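Local coordinates for protein 2-keto-3-deoxygluconate kinase (Thermotoga maritima, PDB 2AFB) that probably transfers phosphate from ATP to 2-keto-3-deoxygluconate, as a carbohydrate kinase of the pfkB family with a ribokinase-like fold, at residues Ala315-Cys320 with Glu335-Leu340; Leu54-Leu59 with Phe329-Ile334; Val266-Asn271 with Lys310-Ala315. All coordinates share one frame; numbering follows the deposited sequence.

How the interactions relate
Interactions 1 and 3 share Ala315 and use successive turns of helix 308-322, their centres about 12 Å apart: one turn meets strand 261-270, the next meets helix 334-341. Interaction 2 binds the loop leading into that last helix to the end of helix 46-56, about 11 Å between centres from interaction 1. There Ile337 CD1 lies 3.9 Å from Met57 CE, and Ile337 CG1 packs on Leu332. Interactions 2 and 3, about 18 Å apart, meet through Met57 and Phe314. All three touch helix 290-304, which in pfkB kinases starts at the anion hole of the active site. The calcium ion, bound by Glu338 of interaction 1, lies about 4 Å from the side chain of Ile334.

Interaction 1 (Ala315-Cys320 with Glu335-Leu340); sequences AAAASC and EEIEKL. With CA (calcium ion), chain G.
Two donors of Ser319, its backbone N and its OG, grip the carbonyl oxygen of Ala315, while Ala317 and Ala318 of the same helix meet Ile337 and Leu340 of helix 334-341. The hydroxyl bond is the shorter of the pair, with Ser319 OG 2.8 Å from Ala315 O, tilted 19° out of the carbonyl plane; Trp264 NE1 is a second partner of OG. That keeps a buried hydroxyl satisfied within a run of alanines.

The contact itself is apolar. The two axes cross at 112° and come within 8.4 Å of each other, a close approach that small residues allow. Ile337 lies against the flank of the alanine helix with two branches: CG2 reaches 3.9 Å from Ala317 CB, and CD1 touches Ala318 CB at 3.8 Å. The methyl of Ala317 also meets the Ile337 backbone, its CB 3.7 Å from Ile337 O. Leu340 comes in one turn later. With CG anti to the backbone N (chi1 180°), it extends across to helix 308-322 and lays CD2 over the backbone of Ala317, 3.6 Å from Ala317 O, with Cys320 SG beside the same methyl.

Glu338 points away from all this and holds a calcium ion with both carboxylate oxygens, OE1 at 2.6 Å and OE2 at 2.5 Å from the metal. His8 NE2, from the N-terminal histidine tag, and a water also bind the ion, so it probably reflects the construct rather than catalysis. The second subunit also comes close: its Gln108 packs on Cys320 and Leu340, and its Arg32 forms a salt bridge with Glu336. What remains is a steep, alanine-lined helix-helix crossing, joining the C-terminal helix to the helical layer of the ribokinase-like α/β domain.

Interaction 2 (Leu54-Leu59 with Phe329-Ile334); sequences LAQMGL and FVVLSI
Bends in Gln56 and Met57 bring both side chains against residues 329-334. In Gln56, chi1 of -77° puts CG beside the backbone N, and a second turn at chi2 (-71°) swings the amide along the loop. In Met57, modelled as selenomethionine, a similar bend curls SE and CE back toward Leu332 and Ile334.

The shaft of Gln56 slides alongside Val330, the two running in opposite directions, with CG 3.5 Å from Val330 O and also near Val330 CG2. Its OE1 then accepts a weak hydrogen bond from Leu332 N, at 3.4 Å with an N-H...O angle of 148°. The other end of the amide, NE2, makes a weak hydrogen bond to Phe83 O. Where the backbones do not meet, a water does the bridging: it donates to Gln56 O at 2.7 Å and to Leu332 O at 2.6 Å, giving both carbonyls a partner.

This is a meeting of two helix ends. Helix 46-56 finishes in a Schellman motif, in which Gly58, at positive phi, gives its N to Ala55 O (2.9 Å) and Leu59 N reaches Leu54 O. At those backbone angles a CB would be pushed into the preceding carbonyl oxygen, and glycine avoids that. Across from it, helix 334-341 begins with Ser333 as its N-cap, OG taking the backbone N of Glu336.

Between the two ends Met57 crosses Ile334 obliquely, SE 3.9 Å from Ile334 CG1, while Ile334 CD1 comes up to Met57 O. Met57 CE goes the other way, to 3.5 Å from Leu332 O. Tyr300 of helix 290-304 packs on both Met57 and Ile334. On the loop, Val331 O takes a hydrogen bond from Arg32 of the second subunit, and Phe34 of that subunit packs on Val331.

Interaction 3 (Val266-Asn271 with Lys310-Ala315); sequences VMVFEN and KKAEFA
Glu270 and Lys311 form a buried salt bridge between strand 261-270 and helix 308-322, Lys311 NZ standing 3.1 Å from Glu270 OE1 on that oxygen's syn side. The two side chains cross at about a right angle. Glu270 has its CG between the backbone N and the carbonyl carbon (chi1 53°) and is extended beyond; from there the carboxylate also lies against the lysine's shaft, OE2 3.2 Å from Lys311 CE.

Each charged end has further partners. Glu270 OE1 is hydrogen-bonded to Thr248 OG1 as well, OE2 to Ser308 OG, and Lys311 NZ to Ser302 OG. Replacing Glu270 by an alanine takes away the carboxylate and is likely to leave the Lys311 ammonium without its counter-charge, and Ser308 and Thr248 without that partner.

Further along, the contact turns apolar. Val268 CG2 rests on the helix backbone 3.8 Å from Ala312 CA, and Val266 CG2 presses to 3.3 Å from Ala312 O, a tight fit. Helix 308-322 packs along strand 261-270, near the edge of the large sheet of the ribokinase-like domain, the short segments running at 155° with 7.6 Å between axes; Phe294 and Leu298 of helix 290-304 lie beside the valines. Since the pair is buried with three hydroxyls bonded to it, the carboxylate and ammonium probably both stay charged, pinning the strand's end to the helix.

Interaction 1 (Ala315-Cys320 with Glu335-Leu340)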
ATOM      1  N   ALA A 315     -20.427  -5.989  28.621  1.00 25.13           N
ATOM      2  CA  ALA A 315     -20.887  -5.978  27.224  1.00 24.68           C
ATOM      3  C   ALA A 315     -20.876  -4.584  26.574  1.00 24.09           C
ATOM      4  O   ALA A 315     -20.576  -4.462  25.402  1.00 29.21           O
ATOM      5  CB  ALA A 315     -22.249  -6.596  27.110  1.00 26.84           C
ATOM      6  N   ALA A 316     -21.244  -3.545  27.305  1.00 22.63           N
ATOM      7  CA  ALA A 316     -21.031  -2.159  26.806  1.00 22.68           C
ATOM      8  C   ALA A 316     -19.545  -1.896  26.500  1.00 23.06           C
ATOM      9  O   ALA A 316     -19.192  -1.408  25.424  1.00 25.20           O
ATOM     10  CB  ALA A 316     -21.568  -1.132  27.825  1.00 19.54           C
ATOM     11  N   ALA A 317     -18.669  -2.218  27.440  1.00 22.72           N
ATOM     12  CA  ALA A 317     -17.227  -2.050  27.223  1.00 23.63           C
ATOM     13  C   ALA A 317     -16.702  -2.734  25.939  1.00 23.29           C
ATOM     14  O   ALA A 317     -15.980  -2.125  25.129  1.00 24.42           O
ATOM     15  CB  ALA A 317     -16.469  -2.514  28.429  1.00 23.54           C
ATOM     16  N   ALA A 318     -17.085  -3.973  25.763  1.00 22.76           N
ATOM     17  CA  ALA A 318     -16.655  -4.814  24.630  1.00 24.13           C
ATOM     18  C   ALA A 318     -17.120  -4.307  23.295  1.00 26.05           C
ATOM     19  O   ALA A 318     -16.359  -4.285  22.347  1.00 25.75           O
ATOM     20  CB  ALA A 318     -17.130  -6.261  24.808  1.00 24.76           C
ATOM     21  N   SER A 319     -18.366  -3.905  23.237  1.00 24.45           N
ATOM     22  CA  SER A 319     -18.970  -3.434  22.037  1.00 24.34           C
ATOM     23  C   SER A 319     -18.543  -1.995  21.731  1.00 23.69           C
ATOM     24  O   SER A 319     -18.351  -1.670  20.587  1.00 23.74           O
ATOM     25  CB  SER A 319     -20.511  -3.615  22.071  1.00 22.68           C
ATOM     26  OG  SER A 319     -21.108  -2.902  23.137  1.00 26.62           O
ATOM     27  N   CYS A 320     -18.312  -1.178  22.746  1.00 23.48           N
ATOM     28  CA  CYS A 320     -17.583   0.082  22.563  1.00 24.65           C
ATOM     29  C   CYS A 320     -16.220  -0.119  21.887  1.00 26.23           C
ATOM     30  O   CYS A 320     -15.879   0.537  20.905  1.00 25.97           O
ATOM     31  CB  CYS A 320     -17.385   0.797  23.907  1.00 26.80           C
ATOM     32  SG  CYS A 320     -16.300   2.270  23.844  1.00 24.58           S
ATOM     33  N   GLU A 335      -9.136  -9.127  29.725  1.00 25.11           N
ATOM     34  CA  GLU A 335      -8.493  -8.114  30.515  1.00 27.52           C
ATOM     35  C   GLU A 335      -8.740  -6.708  29.971  1.00 26.16           C
ATOM     36  O   GLU A 335      -8.967  -5.806  30.745  1.00 22.30           O
ATOM     37  CB  GLU A 335      -6.995  -8.387  30.588  1.00 25.74           C
ATOM     38  CG  GLU A 335      -6.192  -7.262  31.315  1.00 39.03           C
ATOM     39  CD  GLU A 335      -4.651  -7.569  31.561  1.00 41.20           C
ATOM     40  OE1 GLU A 335      -4.136  -8.593  31.043  1.00 58.07           O
ATOM     41  OE2 GLU A 335      -3.969  -6.781  32.296  1.00 45.42           O
ATOM     42  N   GLU A 336      -8.623  -6.539  28.654  1.00 23.58           N
ATOM     43  CA  GLU A 336      -8.804  -5.251  27.974  1.00 27.31           C
ATOM     44  C   GLU A 336     -10.200  -4.696  28.175  1.00 24.65           C
ATOM     45  O   GLU A 336     -10.381  -3.521  28.494  1.00 22.95           O
ATOM     46  CB  GLU A 336      -8.501  -5.389  26.455  1.00 22.49           C
ATOM     47  CG  GLU A 336      -6.976  -5.475  26.206  1.00 26.98           C
ATOM     48  CD  GLU A 336      -6.545  -5.901  24.743  1.00 35.30           C
ATOM     49  OE1 GLU A 336      -7.402  -6.394  23.959  1.00 26.31           O
ATOM     50  OE2 GLU A 336      -5.321  -5.761  24.416  1.00 28.37           O
ATOM     51  N   ILE A 337     -11.190  -5.555  27.987  1.00 25.61           N
ATOM     52  CA  ILE A 337     -12.585  -5.203  28.228  1.00 23.76           C
ATOM     53  C   ILE A 337     -12.824  -4.832  29.697  1.00 24.62           C
ATOM     54  O   ILE A 337     -13.436  -3.808  29.998  1.00 24.49           O
ATOM     55  CB  ILE A 337     -13.508  -6.385  27.822  1.00 24.02           C
ATOM     56  CG1 ILE A 337     -13.264  -6.773  26.377  1.00 26.50           C
ATOM     57  CG2 ILE A 337     -14.999  -6.065  28.125  1.00 29.60           C
ATOM     58  CD1 ILE A 337     -13.978  -7.999  25.954  1.00 29.22           C
ATOM     59  N   GLU A 338     -12.373  -5.675  30.626  1.00 24.06           N
ATOM     60  CA  GLU A 338     -12.550  -5.368  32.039  1.00 25.89           C
ATOM     61  C   GLU A 338     -11.918  -4.054  32.432  1.00 25.76           C
ATOM     62  O   GLU A 338     -12.475  -3.331  33.247  1.00 19.88           O
ATOM     63  CB  GLU A 338     -11.940  -6.451  32.928  1.00 27.22           C
ATOM     64  CG  GLU A 338     -12.764  -7.717  32.972  1.00 35.13           C
ATOM     65  CD  GLU A 338     -12.119  -8.834  33.802  1.00 31.40           C
ATOM     66  OE1 GLU A 338     -10.887  -8.749  34.117  1.00 43.77           O
ATOM     67  OE2 GLU A 338     -12.868  -9.803  34.133  1.00 55.63           O
ATOM     68  N   LYS A 339     -10.751  -3.762  31.861  1.00 27.85           N
ATOM     69  CA  LYS A 339     -10.013  -2.532  32.136  1.00 29.32           C
ATOM     70  C   LYS A 339     -10.855  -1.288  31.779  1.00 29.39           C
ATOM     71  O   LYS A 339     -10.889  -0.289  32.507  1.00 28.76           O
ATOM     72  CB  LYS A 339      -8.696  -2.531  31.337  1.00 29.61           C
ATOM     73  CG  LYS A 339      -7.773  -1.318  31.585  1.00 34.40           C
ATOM     74  CD  LYS A 339      -7.315  -1.228  33.039  1.00 46.12           C
ATOM     75  CE  LYS A 339      -6.590   0.088  33.324  1.00 45.44           C
ATOM     76  NZ  LYS A 339      -5.389   0.217  32.454  1.00 48.97           N
ATOM     77  N   LEU A 340     -11.563  -1.362  30.662  1.00 29.29           N
ATOM     78  CA  LEU A 340     -12.437  -0.267  30.252  1.00 27.87           C
ATOM     79  C   LEU A 340     -13.653  -0.196  31.183  1.00 27.51           C
ATOM     80  O   LEU A 340     -13.915   0.831  31.773  1.00 28.39           O
ATOM     81  CB  LEU A 340     -12.879  -0.448  28.801  1.00 25.45           C
ATOM     82  CG  LEU A 340     -13.810   0.656  28.298  1.00 25.48           C
ATOM     83  CD1 LEU A 340     -13.200   2.020  28.471  1.00 27.48           C
ATOM     84  CD2 LEU A 340     -14.155   0.376  26.874  1.00 20.64           C
TER
HETATM   85 CA    CA G 344     -10.915 -11.131  35.071  1.00 47.77          CA
HETATM   86  O   HOH W   1      -9.277 -11.447  37.410  1.00 53.59           O

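Interaction 2 (Leu54-Leu59 with Phe329-Ile334)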
ATOM      1  N   LEU A  54     -16.929 -14.978  20.996  1.00 24.85           N
ATOM      2  CA  LEU A  54     -16.853 -16.097  21.948  1.00 25.33           C
ATOM      3  C   LEU A  54     -15.530 -16.885  21.826  1.00 21.54           C
ATOM      4  O   LEU A  54     -14.990 -17.286  22.822  1.00 19.13           O
ATOM      5  CB  LEU A  54     -18.093 -17.006  21.818  1.00 19.59           C
ATOM      6  CG  LEU A  54     -19.350 -16.203  22.181  1.00 24.76           C
ATOM      7  CD1 LEU A  54     -20.577 -16.900  21.625  1.00 31.71           C
ATOM      8  CD2 LEU A  54     -19.463 -15.928  23.648  1.00 27.02           C
ATOM      9  N   ALA A  55     -15.015 -17.100  20.618  1.00 24.82           N
ATOM     10  CA  ALA A  55     -13.702 -17.726  20.490  1.00 24.80           C
ATOM     11  C   ALA A  55     -12.589 -16.846  21.093  1.00 24.27           C
ATOM     12  O   ALA A  55     -11.717 -17.350  21.776  1.00 27.05           O
ATOM     13  CB  ALA A  55     -13.400 -18.084  19.034  1.00 24.68           C
ATOM     14  N   GLN A  56     -12.656 -15.541  20.867  1.00 26.25           N
ATOM     15  CA  GLN A  56     -11.684 -14.603  21.407  1.00 27.57           C
ATOM     16  C   GLN A  56     -11.712 -14.613  22.961  1.00 28.32           C
ATOM     17  O   GLN A  56     -10.716 -14.417  23.600  1.00 30.71           O
ATOM     18  CB  GLN A  56     -11.958 -13.195  20.833  1.00 26.71           C
ATOM     19  CG  GLN A  56     -11.451 -12.991  19.348  1.00 30.78           C
ATOM     20  CD  GLN A  56      -9.907 -12.944  19.283  1.00 36.15           C
ATOM     21  OE1 GLN A  56      -9.275 -12.030  19.824  1.00 33.54           O
ATOM     22  NE2 GLN A  56      -9.307 -13.948  18.639  1.00 31.82           N
HETATM   23  N   MSE A  57     -12.864 -14.863  23.565  1.00 28.15           N
HETATM   24  CA  MSE A  57     -12.944 -15.038  24.994  1.00 24.18           C
HETATM   25  C   MSE A  57     -12.490 -16.405  25.485  1.00 28.90           C
HETATM   26  O   MSE A  57     -12.448 -16.617  26.700  1.00 29.73           O
HETATM   27  CB  MSE A  57     -14.392 -14.915  25.477  1.00 26.23           C
HETATM   28  CG  MSE A  57     -15.107 -13.632  25.190  1.00 30.44           C
HETATM   29 SE   MSE A  57     -14.185 -12.061  25.856  1.00 47.10          SE
HETATM   30  CE  MSE A  57     -13.115 -11.395  24.178  1.00 35.45           C
ATOM     31  N   GLY A  58     -12.255 -17.374  24.617  1.00 26.67           N
ATOM     32  CA  GLY A  58     -11.668 -18.649  25.104  1.00 27.45           C
ATOM     33  C   GLY A  58     -12.675 -19.775  25.300  1.00 27.79           C
ATOM     34  O   GLY A  58     -12.396 -20.703  26.036  1.00 25.55           O
ATOM     35  N   LEU A  59     -13.843 -19.677  24.643  1.00 28.81           N
ATOM     36  CA  LEU A  59     -14.860 -20.754  24.628  1.00 29.13           C
ATOM     37  C   LEU A  59     -14.743 -21.570  23.332  1.00 27.12           C
ATOM     38  O   LEU A  59     -13.939 -21.257  22.482  1.00 27.41           O
ATOM     39  CB  LEU A  59     -16.285 -20.190  24.728  1.00 27.90           C
ATOM     40  CG  LEU A  59     -16.596 -19.227  25.882  1.00 29.12           C
ATOM     41  CD1 LEU A  59     -18.090 -19.046  25.984  1.00 29.58           C
ATOM     42  CD2 LEU A  59     -16.060 -19.712  27.179  1.00 26.10           C
ATOM     43  N   PHE A 329     -14.794  -8.587  13.128  1.00 26.72           N
ATOM     44  CA  PHE A 329     -14.563  -9.400  14.312  1.00 28.03           C
ATOM     45  C   PHE A 329     -13.809  -8.546  15.350  1.00 29.13           C
ATOM     46  O   PHE A 329     -12.980  -7.714  14.994  1.00 31.39           O
ATOM     47  CB  PHE A 329     -13.651 -10.577  13.910  1.00 27.03           C
ATOM     48  CG  PHE A 329     -14.299 -11.672  13.089  1.00 28.52           C
ATOM     49  CD1 PHE A 329     -15.616 -11.604  12.612  1.00 29.12           C
ATOM     50  CD2 PHE A 329     -13.538 -12.787  12.730  1.00 26.56           C
ATOM     51  CE1 PHE A 329     -16.155 -12.632  11.853  1.00 21.83           C
ATOM     52  CE2 PHE A 329     -14.101 -13.826  11.981  1.00 28.21           C
ATOM     53  CZ  PHE A 329     -15.411 -13.756  11.570  1.00 27.48           C
ATOM     54  N   VAL A 330     -14.058  -8.769  16.632  1.00 29.05           N
ATOM     55  CA  VAL A 330     -13.231  -8.184  17.679  1.00 27.76           C
ATOM     56  C   VAL A 330     -11.873  -8.887  17.703  1.00 27.95           C
ATOM     57  O   VAL A 330     -11.748 -10.075  17.357  1.00 27.91           O
ATOM     58  CB  VAL A 330     -13.835  -8.320  19.116  1.00 27.28           C
ATOM     59  CG1 VAL A 330     -15.177  -7.641  19.214  1.00 29.26           C
ATOM     60  CG2 VAL A 330     -13.924  -9.799  19.582  1.00 26.54           C
ATOM     61  N   VAL A 331     -10.858  -8.128  18.080  1.00 26.73           N
ATOM     62  CA  VAL A 331      -9.581  -8.659  18.538  1.00 24.16           C
ATOM     63  C   VAL A 331      -9.482  -8.080  19.939  1.00 27.60           C
ATOM     64  O   VAL A 331      -9.175  -6.899  20.084  1.00 27.71           O
ATOM     65  CB  VAL A 331      -8.398  -8.139  17.655  1.00 24.46           C
ATOM     66  CG1 VAL A 331      -7.076  -8.562  18.171  1.00 28.59           C
ATOM     67  CG2 VAL A 331      -8.581  -8.565  16.212  1.00 27.99           C
ATOM     68  N   LEU A 332      -9.834  -8.874  20.953  1.00 26.89           N
ATOM     69  CA  LEU A 332      -9.935  -8.395  22.320  1.00 26.42           C
ATOM     70  C   LEU A 332      -9.615  -9.530  23.264  1.00 27.51           C
ATOM     71  O   LEU A 332      -9.881 -10.698  22.944  1.00 28.68           O
ATOM     72  CB  LEU A 332     -11.360  -7.904  22.596  1.00 27.22           C
ATOM     73  CG  LEU A 332     -11.712  -6.495  22.117  1.00 28.12           C
ATOM     74  CD1 LEU A 332     -13.153  -6.154  22.526  1.00 34.88           C
ATOM     75  CD2 LEU A 332     -10.743  -5.474  22.620  1.00 34.14           C
ATOM     76  N   SER A 333      -9.000  -9.179  24.393  1.00 27.89           N
ATOM     77  CA  SER A 333      -8.854 -10.049  25.561  1.00 27.80           C
ATOM     78  C   SER A 333      -9.849  -9.665  26.651  1.00 26.85           C
ATOM     79  O   SER A 333     -10.326  -8.549  26.702  1.00 25.77           O
ATOM     80  CB  SER A 333      -7.443  -9.935  26.150  1.00 25.89           C
ATOM     81  OG  SER A 333      -7.266  -8.674  26.740  1.00 29.52           O
ATOM     82  N   ILE A 334     -10.119 -10.596  27.556  1.00 29.81           N
ATOM     83  CA  ILE A 334     -10.978 -10.344  28.712  1.00 29.34           C
ATOM     84  C   ILE A 334     -10.450  -9.141  29.520  1.00 28.23           C
ATOM     85  O   ILE A 334     -11.204  -8.224  29.890  1.00 26.72           O
ATOM     86  CB  ILE A 334     -11.082 -11.629  29.608  1.00 31.16           C
ATOM     87  CG1 ILE A 334     -11.688 -12.766  28.793  1.00 37.87           C
ATOM     88  CG2 ILE A 334     -11.964 -11.375  30.860  1.00 32.10           C
ATOM     89  CD1 ILE A 334     -11.353 -14.143  29.354  1.00 42.91           C
TER
HETATM   90  O   HOH W   2      -8.490 -12.904  23.206  1.00 35.51           O

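Interaction 3 (Val266-Asn271 with Lys310-Ala315)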
ATOM      1  N   VAL A 266     -25.651   0.357  26.821  1.00 25.70           N
ATOM      2  CA  VAL A 266     -26.560  -0.808  26.721  1.00 26.81           C
ATOM      3  C   VAL A 266     -27.367  -0.970  27.962  1.00 28.11           C
ATOM      4  O   VAL A 266     -27.080  -0.325  28.985  1.00 26.81           O
ATOM      5  CB  VAL A 266     -25.806  -2.145  26.447  1.00 23.91           C
ATOM      6  CG1 VAL A 266     -24.911  -1.991  25.205  1.00 27.43           C
ATOM      7  CG2 VAL A 266     -24.984  -2.622  27.739  1.00 26.64           C
HETATM    8  N   MSE A 267     -28.420  -1.786  27.846  1.00 27.67           N
HETATM    9  CA  MSE A 267     -29.194  -2.161  28.983  1.00 31.81           C
HETATM   10  C   MSE A 267     -29.326  -3.659  29.022  1.00 27.02           C
HETATM   11  O   MSE A 267     -29.603  -4.279  28.010  1.00 27.48           O
HETATM   12  CB  MSE A 267     -30.584  -1.553  28.924  1.00 28.91           C
HETATM   13  CG  MSE A 267     -31.411  -1.834  30.171  1.00 40.49           C
HETATM   14 SE   MSE A 267     -33.378  -1.838  29.776  1.00 49.80          SE
HETATM   15  CE  MSE A 267     -33.429  -3.344  28.485  1.00 48.39           C
ATOM     16  N   VAL A 268     -29.196  -4.224  30.210  1.00 24.72           N
ATOM     17  CA  VAL A 268     -29.501  -5.628  30.410  1.00 26.59           C
ATOM     18  C   VAL A 268     -30.647  -5.681  31.359  1.00 25.01           C
ATOM     19  O   VAL A 268     -30.581  -5.123  32.445  1.00 26.32           O
ATOM     20  CB  VAL A 268     -28.271  -6.390  30.947  1.00 26.85           C
ATOM     21  CG1 VAL A 268     -28.642  -7.750  31.508  1.00 29.56           C
ATOM     22  CG2 VAL A 268     -27.237  -6.519  29.831  1.00 25.64           C
ATOM     23  N   PHE A 269     -31.708  -6.378  30.971  1.00 25.73           N
ATOM     24  CA  PHE A 269     -32.888  -6.539  31.854  1.00 23.01           C
ATOM     25  C   PHE A 269     -33.032  -8.000  32.250  1.00 24.26           C
ATOM     26  O   PHE A 269     -33.213  -8.855  31.398  1.00 22.92           O
ATOM     27  CB  PHE A 269     -34.151  -6.067  31.132  1.00 23.39           C
ATOM     28  CG  PHE A 269     -35.419  -6.117  31.968  1.00 23.14           C
ATOM     29  CD1 PHE A 269     -36.198  -7.260  32.007  1.00 21.78           C
ATOM     30  CD2 PHE A 269     -35.850  -4.993  32.660  1.00 18.51           C
ATOM     31  CE1 PHE A 269     -37.400  -7.283  32.751  1.00 21.57           C
ATOM     32  CE2 PHE A 269     -37.014  -5.000  33.409  1.00 26.17           C
ATOM     33  CZ  PHE A 269     -37.780  -6.165  33.479  1.00 22.00           C
ATOM     34  N   GLU A 270     -32.913  -8.285  33.538  1.00 27.42           N
ATOM     35  CA  GLU A 270     -33.135  -9.632  34.044  1.00 30.24           C
ATOM     36  C   GLU A 270     -33.566  -9.557  35.501  1.00 29.19           C
ATOM     37  O   GLU A 270     -33.402  -8.519  36.144  1.00 30.96           O
ATOM     38  CB  GLU A 270     -31.940 -10.584  33.781  1.00 28.39           C
ATOM     39  CG  GLU A 270     -30.592 -10.123  34.227  1.00 37.38           C
ATOM     40  CD  GLU A 270     -29.400 -11.047  33.775  1.00 36.24           C
ATOM     41  OE1 GLU A 270     -29.407 -11.644  32.666  1.00 33.59           O
ATOM     42  OE2 GLU A 270     -28.421 -11.149  34.549  1.00 36.24           O
ATOM     43  N   ASN A 271     -34.161 -10.644  35.977  1.00 28.76           N
ATOM     44  CA  ASN A 271     -34.803 -10.731  37.297  1.00 28.64           C
ATOM     45  C   ASN A 271     -35.710  -9.549  37.576  1.00 30.11           C
ATOM     46  O   ASN A 271     -35.736  -9.037  38.687  1.00 31.44           O
ATOM     47  CB  ASN A 271     -33.766 -10.881  38.427  1.00 29.17           C
ATOM     48  CG  ASN A 271     -32.750 -12.006  38.152  1.00 34.14           C
ATOM     49  OD1 ASN A 271     -31.536 -11.762  38.022  1.00 36.33           O
ATOM     50  ND2 ASN A 271     -33.249 -13.230  38.032  1.00 35.71           N
ATOM     51  N   LYS A 310     -22.801  -6.299  36.020  1.00 24.63           N
ATOM     52  CA  LYS A 310     -21.535  -6.589  35.370  1.00 27.45           C
ATOM     53  C   LYS A 310     -21.739  -7.058  33.961  1.00 24.24           C
ATOM     54  O   LYS A 310     -20.936  -6.755  33.080  1.00 23.92           O
ATOM     55  CB  LYS A 310     -20.668  -7.581  36.175  1.00 28.20           C
ATOM     56  CG  LYS A 310     -19.472  -8.081  35.374  1.00 28.29           C
ATOM     57  CD  LYS A 310     -18.575  -8.993  36.146  1.00 35.01           C
ATOM     58  CE  LYS A 310     -17.079  -8.793  35.783  1.00 36.92           C
ATOM     59  NZ  LYS A 310     -16.629  -9.587  34.692  1.00 44.50           N
ATOM     60  N   LYS A 311     -22.816  -7.783  33.700  1.00 27.80           N
ATOM     61  CA  LYS A 311     -23.128  -8.145  32.325  1.00 28.81           C
ATOM     62  C   LYS A 311     -23.282  -6.916  31.431  1.00 25.29           C
ATOM     63  O   LYS A 311     -22.899  -6.943  30.270  1.00 23.36           O
ATOM     64  CB  LYS A 311     -24.453  -8.903  32.215  1.00 29.87           C
ATOM     65  CG  LYS A 311     -24.370 -10.343  32.505  1.00 35.76           C
ATOM     66  CD  LYS A 311     -25.706 -11.035  32.247  1.00 35.85           C
ATOM     67  CE  LYS A 311     -25.821 -12.274  33.125  1.00 34.90           C
ATOM     68  NZ  LYS A 311     -26.745 -13.239  32.523  1.00 33.66           N
ATOM     69  N   ALA A 312     -23.922  -5.880  31.959  1.00 25.02           N
ATOM     70  CA  ALA A 312     -24.153  -4.672  31.190  1.00 24.16           C
ATOM     71  C   ALA A 312     -22.851  -3.928  30.979  1.00 26.16           C
ATOM     72  O   ALA A 312     -22.583  -3.506  29.866  1.00 24.33           O
ATOM     73  CB  ALA A 312     -25.177  -3.754  31.858  1.00 23.53           C
ATOM     74  N   GLU A 313     -22.043  -3.780  32.022  1.00 25.52           N
ATOM     75  CA  GLU A 313     -20.822  -2.986  31.899  1.00 25.88           C
ATOM     76  C   GLU A 313     -19.829  -3.674  30.979  1.00 26.44           C
ATOM     77  O   GLU A 313     -19.240  -3.021  30.110  1.00 26.26           O
ATOM     78  CB  GLU A 313     -20.149  -2.722  33.254  1.00 23.57           C
ATOM     79  CG  GLU A 313     -20.938  -1.906  34.243  1.00 29.33           C
ATOM     80  CD  GLU A 313     -21.352  -0.491  33.770  1.00 35.01           C
ATOM     81  OE1 GLU A 313     -20.863   0.043  32.718  1.00 30.42           O
ATOM     82  OE2 GLU A 313     -22.181   0.097  34.506  1.00 39.41           O
ATOM     83  N   PHE A 314     -19.657  -4.986  31.167  1.00 26.61           N
ATOM     84  CA  PHE A 314     -18.736  -5.776  30.367  1.00 25.10           C
ATOM     85  C   PHE A 314     -19.153  -5.737  28.890  1.00 24.44           C
ATOM     86  O   PHE A 314     -18.332  -5.501  27.994  1.00 22.21           O
ATOM     87  CB  PHE A 314     -18.726  -7.221  30.851  1.00 24.67           C
ATOM     88  CG  PHE A 314     -17.701  -8.083  30.176  1.00 20.56           C
ATOM     89  CD1 PHE A 314     -16.416  -8.219  30.727  1.00 21.60           C
ATOM     90  CD2 PHE A 314     -18.030  -8.814  29.037  1.00 24.74           C
ATOM     91  CE1 PHE A 314     -15.486  -9.022  30.111  1.00 25.79           C
ATOM     92  CE2 PHE A 314     -17.092  -9.605  28.425  1.00 29.34           C
ATOM     93  CZ  PHE A 314     -15.830  -9.724  28.972  1.00 24.44           C
ATOM     94  N   ALA A 315     -20.427  -5.989  28.621  1.00 25.13           N
ATOM     95  CA  ALA A 315     -20.887  -5.978  27.224  1.00 24.68           C
ATOM     96  C   ALA A 315     -20.876  -4.584  26.574  1.00 24.09           C
ATOM     97  O   ALA A 315     -20.576  -4.462  25.402  1.00 29.21           O
ATOM     98  CB  ALA A 315     -22.249  -6.596  27.110  1.00 26.84           C
TER